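Local coordinates for Lys-gingipain catalytic subunit (Porphyromonas gingivalis, PDB 6I9A), which acts as a secreted calcium-binding cysteine endopeptidase of family C25 that cleaves proteins after lysine and probably contributes to periodontal virulence, at residues G349-Y352 against Y353-Y357. Sequence-based numbering, arbitrary orientation.
Sequences GAHY and YWEAY
Trp-354 N donates to Ala-350 O at 3.0 Å and Glu-355 N to His-351 O at 3.0 Å, the two sound i to i+4 bonds of the short helix 350-356. Weaker bonds flank them: Tyr-353 N reaches the carbonyl of the N-cap residue Gly-349, and Ala-356 N meets Tyr-352 O at a poor angle of 122° where the last turn ends and the chain passes into edge strand 357-361. Among the side chains, His-351 and Glu-355 lie one turn apart on the same flank. With CG anti to the backbone N (chi1 -171°), the imidazole lies alongside Glu-355, whose extended chain brings OE2 to 3.6 Å from His-351 NE2, with ring and carboxylate planes 61° apart. Rather than bonding directly, both atoms hydrogen-bond to the hydroxyl of Tyr-104, which bridges them; Glu-355 OE1 and OE2 also receive the backbone N-H groups of Lys-96 and Lys-95. On another flank, Tyr-352 CD1 packs 4.0 Å from CD2 of the Tyr-353 ring, while CE1 of Tyr-352 rests 4.1 Å from the methyl of Ala-356. The Tyr-352 hydroxyl is bonded to Asn-282 O, and that of Tyr-353 to Asp-288 OD1. The indole of Trp-354 leans back along the helix, CD1 3.1 Å from Ala-350 O, the same oxygen that accepts its backbone N-H, and 4.4 Å from Ala-350 CB. It also packs against Asn-333 of helix 325-342 and Pro-114 in the loop of the second calcium site. The Tyr-353 side chain lies about 6 Å from the bound inhibitor. Aromatic packing and anchored hydroxyls thus tie this helix of about two turns to its surroundings between substrate cleft and calcium loop, and the two backbone N-H groups would be expected to stabilise a negative charge on the buried Glu-355.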
ATOM      1  N   GLY A 349      -4.667 -12.971  18.687  1.00 11.24           N
ATOM      2  CA  GLY A 349      -5.962 -12.317  18.536  1.00 11.26           C
ATOM      3  C   GLY A 349      -5.990 -11.227  17.484  1.00 11.16           C
ATOM      4  O   GLY A 349      -4.989 -10.581  17.172  1.00 11.04           O
ATOM      5  N   ALA A 350      -7.192 -11.010  16.960  1.00 10.47           N
ATOM      6  CA  ALA A 350      -7.409 -10.086  15.858  1.00 10.50           C
ATOM      7  C   ALA A 350      -7.132  -8.653  16.278  1.00  9.75           C
ATOM      8  O   ALA A 350      -6.560  -7.892  15.459  1.00  9.76           O
ATOM      9  CB  ALA A 350      -8.838 -10.205  15.349  1.00 12.90           C
ATOM     10  N   HIS A 351      -7.642  -8.209  17.427  1.00  9.96           N
ATOM     11  CA  HIS A 351      -7.477  -6.813  17.799  1.00 10.27           C
ATOM     12  C   HIS A 351      -5.967  -6.432  17.763  1.00  9.95           C
ATOM     13  O   HIS A 351      -5.585  -5.381  17.228  1.00  9.77           O
ATOM     14  CB  HIS A 351      -8.120  -6.578  19.167  1.00 10.70           C
ATOM     15  CG  HIS A 351      -8.212  -5.144  19.571  1.00 11.08           C
ATOM     16  ND1 HIS A 351      -8.953  -4.798  20.698  1.00 11.40           N
ATOM     17  CD2 HIS A 351      -7.737  -4.005  19.008  1.00 11.74           C
ATOM     18  CE1 HIS A 351      -8.874  -3.472  20.811  1.00 12.68           C
ATOM     19  NE2 HIS A 351      -8.165  -2.940  19.804  1.00 12.33           N
ATOM     20  N   TYR A 352      -5.140  -7.282  18.362  1.00  9.41           N
ATOM     21  CA  TYR A 352      -3.709  -7.083  18.335  1.00  9.27           C
ATOM     22  C   TYR A 352      -3.213  -6.883  16.896  1.00  8.64           C
ATOM     23  O   TYR A 352      -2.417  -5.990  16.631  1.00  8.72           O
ATOM     24  CB  TYR A 352      -3.036  -8.293  18.997  1.00  9.38           C
ATOM     25  CG  TYR A 352      -1.536  -8.212  19.106  1.00  8.80           C
ATOM     26  CD1 TYR A 352      -0.725  -8.467  18.010  1.00  8.80           C
ATOM     27  CD2 TYR A 352      -0.918  -8.002  20.336  1.00  9.01           C
ATOM     28  CE1 TYR A 352       0.660  -8.475  18.123  1.00  8.97           C
ATOM     29  CE2 TYR A 352       0.467  -8.012  20.460  1.00  9.39           C
ATOM     30  CZ  TYR A 352       1.250  -8.246  19.357  1.00  8.65           C
ATOM     31  OH  TYR A 352       2.614  -8.315  19.529  1.00 10.19           O
ATOM     32  N   TYR A 353      -3.649  -7.765  15.967  1.00  8.38           N
ATOM     33  CA  TYR A 353      -3.175  -7.663  14.563  1.00  8.60           C
ATOM     34  C   TYR A 353      -3.578  -6.351  13.910  1.00  8.34           C
ATOM     35  O   TYR A 353      -2.743  -5.739  13.220  1.00  9.02           O
ATOM     36  CB  TYR A 353      -3.623  -8.869  13.711  1.00  8.78           C
ATOM     37  CG  TYR A 353      -2.469  -9.858  13.619  1.00  9.02           C
ATOM     38  CD1 TYR A 353      -1.854 -10.133  12.400  1.00  8.89           C
ATOM     39  CD2 TYR A 353      -1.918 -10.426  14.769  1.00  9.94           C
ATOM     40  CE1 TYR A 353      -0.719 -10.939  12.331  1.00  9.10           C
ATOM     41  CE2 TYR A 353      -0.747 -11.174  14.716  1.00  9.34           C
ATOM     42  CZ  TYR A 353      -0.157 -11.425  13.496  1.00  9.22           C
ATOM     43  OH  TYR A 353       0.981 -12.181  13.457  1.00  9.50           O
ATOM     44  N   TRP A 354      -4.813  -5.869  14.149  1.00  8.57           N
ATOM     45  CA  TRP A 354      -5.207  -4.579  13.566  1.00  8.99           C
ATOM     46  C   TRP A 354      -4.370  -3.464  14.149  1.00  8.70           C
ATOM     47  O   TRP A 354      -4.069  -2.512  13.420  1.00  9.14           O
ATOM     48  CB  TRP A 354      -6.709  -4.366  13.758  1.00  8.58           C
ATOM     49  CG  TRP A 354      -7.541  -5.252  12.872  1.00  8.60           C
ATOM     50  CD1 TRP A 354      -8.142  -6.446  13.212  1.00  8.71           C
ATOM     51  CD2 TRP A 354      -7.776  -5.062  11.467  1.00  8.95           C
ATOM     52  NE1 TRP A 354      -8.761  -6.990  12.112  1.00  9.31           N
ATOM     53  CE2 TRP A 354      -8.551  -6.162  11.014  1.00  9.29           C
ATOM     54  CE3 TRP A 354      -7.380  -4.083  10.544  1.00  9.89           C
ATOM     55  CZ2 TRP A 354      -8.974  -6.283   9.680  1.00 10.00           C
ATOM     56  CZ3 TRP A 354      -7.820  -4.191   9.244  1.00 10.04           C
ATOM     57  CH2 TRP A 354      -8.582  -5.293   8.802  1.00  9.94           C
ATOM     58  N   GLU A 355      -3.962  -3.533  15.436  1.00  8.51           N
ATOM     59  CA  GLU A 355      -3.057  -2.543  16.011  1.00  8.75           C
ATOM     60  C   GLU A 355      -1.602  -2.712  15.531  1.00  8.35           C
ATOM     61  O   GLU A 355      -0.818  -1.754  15.599  1.00  9.26           O
ATOM     62  CB  GLU A 355      -3.041  -2.663  17.537  1.00  9.18           C
ATOM     63  CG  GLU A 355      -4.287  -2.162  18.256  1.00 10.28           C
ATOM     64  CD  GLU A 355      -4.177  -2.243  19.762  1.00 11.47           C
ATOM     65  OE1 GLU A 355      -3.322  -2.997  20.285  1.00 10.85           O
ATOM     66  OE2 GLU A 355      -4.942  -1.517  20.431  1.00 11.81           O
ATOM     67  N   ALA A 356      -1.215  -3.936  15.171  1.00  8.22           N
ATOM     68  CA  ALA A 356       0.185  -4.265  14.929  1.00  8.48           C
ATOM     69  C   ALA A 356       0.707  -3.851  13.547  1.00  7.71           C
ATOM     70  O   ALA A 356       1.767  -3.247  13.428  1.00  8.62           O
ATOM     71  CB  ALA A 356       0.389  -5.778  15.086  1.00  9.07           C
ATOM     72  N   TYR A 357      -0.014  -4.277  12.491  1.00  7.82           N
ATOM     73  CA  TYR A 357       0.493  -4.103  11.125  1.00  7.97           C
ATOM     74  C   TYR A 357       0.304  -2.694  10.626  1.00  8.03           C
ATOM     75  O   TYR A 357      -0.745  -2.045  10.879  1.00  9.07           O
ATOM     76  CB  TYR A 357      -0.110  -5.149  10.200  1.00  8.94           C
ATOM     77  CG  TYR A 357       0.733  -6.418  10.141  1.00  8.76           C
ATOM     78  CD1 TYR A 357       0.559  -7.455  11.067  1.00  9.33           C
ATOM     79  CD2 TYR A 357       1.759  -6.549   9.213  1.00 10.01           C
ATOM     80  CE1 TYR A 357       1.369  -8.588  11.032  1.00  8.81           C
ATOM     81  CE2 TYR A 357       2.546  -7.692   9.164  1.00  9.57           C
ATOM     82  CZ  TYR A 357       2.339  -8.712  10.066  1.00  8.82           C
ATOM     83  OH  TYR A 357       3.135  -9.829   9.950  1.00  9.41           O
TER